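Local coordinates for protein putative N-acetylmuramoyl-L-alanine amidase (PDB 3CZX) that binds zinc and probably hydrolyses the amide link between N-acetylmuramoyl residues and L-amino acids in cell-wall glycopeptides, at residues 113-118 with 152-157. Sequence-based numbering, arbitrary orientation.
Sequences TGWKLR and DTDLAL
Trp115, in the irregular chain that leaves helix 99-113, lies against the start of helix 152-177, its CA 8.0 Å from the CA of Asp154, while the CA of Thr113 comes within 7.6 Å of that of Leu157. Gly114 turns the chain out of the helix, taking positive phi without strain because it lacks a side chain. Thr113 OG1 accepts the backbone N-H of Trp115 at 3.1 Å in an ST turn and also bonds to Val109 O; Thr113 CB sits over one indole face, offset toward the rim. In Trp115, CG is anti to the carbonyl carbon (chi1 -69°), which carries the ring toward the helix. The long indole suits this place because its carbon edge and its single N-H can both be used. Trp115 CZ2 meets the backbone O of Asp154 edge-on, near the ring plane, at 3.4 Å. Trp115 NE1 donates to a water oxygen in the ring plane (2.9 Å), and this water donates to Asp154 OD1 at 2.7 Å. An aspartate fits because its carboxylate, turned 51° from the indole plane, can also engage Thr88 OG1 through OD2. Leu157, whose apolar branch is long enough to reach the indole, brings CD2 obliquely to 3.6 Å from Trp115 NE1; this one methyl also lies 3.7 Å from Thr113 O, the carbonyl that ends helix 99-113. Phe147, Phe158 and Ile165 also touch the tryptophan. Away from the zinc site, apolar packing thus adjoins a water bridge that satisfies the indole N-H and probably helps stabilise the buried carboxylate's charge.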
loop_
_atom_site.group_PDB
_atom_site.type_symbol
_atom_site.label_atom_id
_atom_site.label_comp_id
_atom_site.label_asym_id
_atom_site.label_seq_id
_atom_site.Cartn_x
_atom_site.Cartn_y
_atom_site.Cartn_z
ATOM N N THR A 113 13.993 -11.451 1.949
ATOM C CA THR A 113 13.185 -12.439 1.200
ATOM C C THR A 113 13.812 -13.797 0.939
ATOM O O THR A 113 13.095 -14.733 0.656
ATOM C CB THR A 113 12.785 -11.888 -0.167
ATOM O OG1 THR A 113 13.983 -11.591 -0.901
ATOM C CG2 THR A 113 11.952 -10.616 -0.018
ATOM N N GLY A 114 15.130 -13.882 0.974
ATOM C CA GLY A 114 15.815 -15.095 0.530
ATOM C C GLY A 114 15.755 -15.291 -0.982
ATOM O O GLY A 114 16.080 -16.353 -1.485
ATOM N N TRP A 115 15.348 -14.249 -1.734
ATOM C CA TRP A 115 15.336 -14.318 -3.192
ATOM C C TRP A 115 16.775 -14.232 -3.718
ATOM O O TRP A 115 17.635 -13.562 -3.128
ATOM C CB TRP A 115 14.541 -13.142 -3.770
ATOM C CG TRP A 115 13.057 -13.205 -3.503
ATOM C CD1 TRP A 115 12.312 -14.309 -3.180
ATOM C CD2 TRP A 115 12.142 -12.102 -3.535
ATOM N NE1 TRP A 115 10.982 -13.950 -2.990
ATOM C CE2 TRP A 115 10.846 -12.607 -3.227
ATOM C CE3 TRP A 115 12.286 -10.748 -3.770
ATOM C CZ2 TRP A 115 9.713 -11.788 -3.151
ATOM C CZ3 TRP A 115 11.135 -9.929 -3.714
ATOM C CH2 TRP A 115 9.867 -10.470 -3.413
ATOM N N LYS A 116 16.983 -14.884 -4.853
ATOM C CA LYS A 116 18.295 -14.935 -5.486
ATOM C C LYS A 116 18.627 -13.594 -6.153
ATOM O O LYS A 116 17.785 -13.042 -6.816
ATOM C CB LYS A 116 18.270 -16.041 -6.546
ATOM C CG LYS A 116 19.643 -16.339 -7.164
ATOM C CD LYS A 116 19.532 -17.065 -8.491
ATOM C CE LYS A 116 20.927 -17.187 -9.155
ATOM N NZ LYS A 116 21.812 -18.176 -8.462
ATOM N N LEU A 117 19.851 -13.112 -5.967
ATOM C CA LEU A 117 20.382 -11.964 -6.724
ATOM C C LEU A 117 20.869 -12.468 -8.100
ATOM O O LEU A 117 21.797 -13.300 -8.172
ATOM C CB LEU A 117 21.554 -11.318 -5.987
ATOM C CG LEU A 117 21.264 -10.510 -4.735
ATOM C CD1 LEU A 117 22.552 -10.219 -3.978
ATOM C CD2 LEU A 117 20.509 -9.261 -5.189
ATOM N N ARG A 118 20.235 -11.976 -9.159
ATOM C CA ARG A 118 20.608 -12.267 -10.533
ATOM C C ARG A 118 21.703 -11.273 -10.952
ATOM O O ARG A 118 21.926 -10.284 -10.306
ATOM C CB ARG A 118 19.403 -12.170 -11.444
ATOM C CG ARG A 118 18.267 -13.133 -11.043
ATOM C CD ARG A 118 16.950 -12.735 -11.656
ATOM N NE ARG A 118 16.944 -12.840 -13.106
ATOM C CZ ARG A 118 16.554 -13.921 -13.796
ATOM N NH1 ARG A 118 16.135 -15.006 -13.193
ATOM N NH2 ARG A 118 16.595 -13.896 -15.127
ATOM N N ASP A 152 4.391 -17.518 -8.682
ATOM C CA ASP A 152 3.308 -17.438 -7.718
ATOM C C ASP A 152 3.776 -17.383 -6.253
ATOM O O ASP A 152 3.188 -16.653 -5.416
ATOM C CB ASP A 152 2.342 -18.630 -7.856
ATOM C CG ASP A 152 1.603 -18.644 -9.151
ATOM O OD1 ASP A 152 1.616 -17.663 -9.925
ATOM O OD2 ASP A 152 0.948 -19.682 -9.391
ATOM N N THR A 153 4.787 -18.180 -5.922
ATOM C CA THR A 153 5.344 -18.267 -4.569
ATOM C C THR A 153 6.012 -16.947 -4.179
ATOM O O THR A 153 5.737 -16.398 -3.093
ATOM C CB THR A 153 6.359 -19.443 -4.444
ATOM O OG1 THR A 153 5.631 -20.682 -4.578
ATOM C CG2 THR A 153 7.073 -19.419 -3.081
ATOM N N ASP A 154 6.875 -16.415 -5.053
ATOM C CA ASP A 154 7.537 -15.119 -4.740
ATOM C C ASP A 154 6.524 -13.958 -4.640
ATOM O O ASP A 154 6.615 -13.095 -3.791
ATOM C CB ASP A 154 8.555 -14.751 -5.811
ATOM C CG ASP A 154 9.673 -15.760 -5.934
ATOM O OD1 ASP A 154 9.877 -16.575 -5.011
ATOM O OD2 ASP A 154 10.332 -15.723 -7.000
ATOM N N LEU A 155 5.533 -13.972 -5.526
ATOM C CA LEU A 155 4.477 -12.989 -5.497
ATOM C C LEU A 155 3.690 -13.061 -4.179
ATOM O O LEU A 155 3.343 -12.024 -3.572
ATOM C CB LEU A 155 3.536 -13.172 -6.705
ATOM C CG LEU A 155 2.267 -12.311 -6.721
ATOM C CD1 LEU A 155 2.500 -10.796 -6.642
ATOM C CD2 LEU A 155 1.390 -12.653 -7.905
ATOM N N ALA A 156 3.384 -14.264 -3.724
ATOM C CA ALA A 156 2.711 -14.409 -2.407
ATOM C C ALA A 156 3.565 -13.824 -1.293
ATOM O O ALA A 156 3.021 -13.189 -0.387
ATOM C CB ALA A 156 2.401 -15.884 -2.104
ATOM N N LEU A 157 4.862 -14.074 -1.329
ATOM C CA LEU A 157 5.767 -13.536 -0.290
ATOM C C LEU A 157 5.761 -12.039 -0.324
ATOM O O LEU A 157 5.683 -11.400 0.737
ATOM C CB LEU A 157 7.191 -14.078 -0.477
ATOM C CG LEU A 157 8.106 -13.709 0.700
ATOM C CD1 LEU A 157 7.654 -14.421 1.953
ATOM C CD2 LEU A 157 9.507 -14.142 0.325
HETATM O O HOH W 1 9.639 -16.429 -2.277
#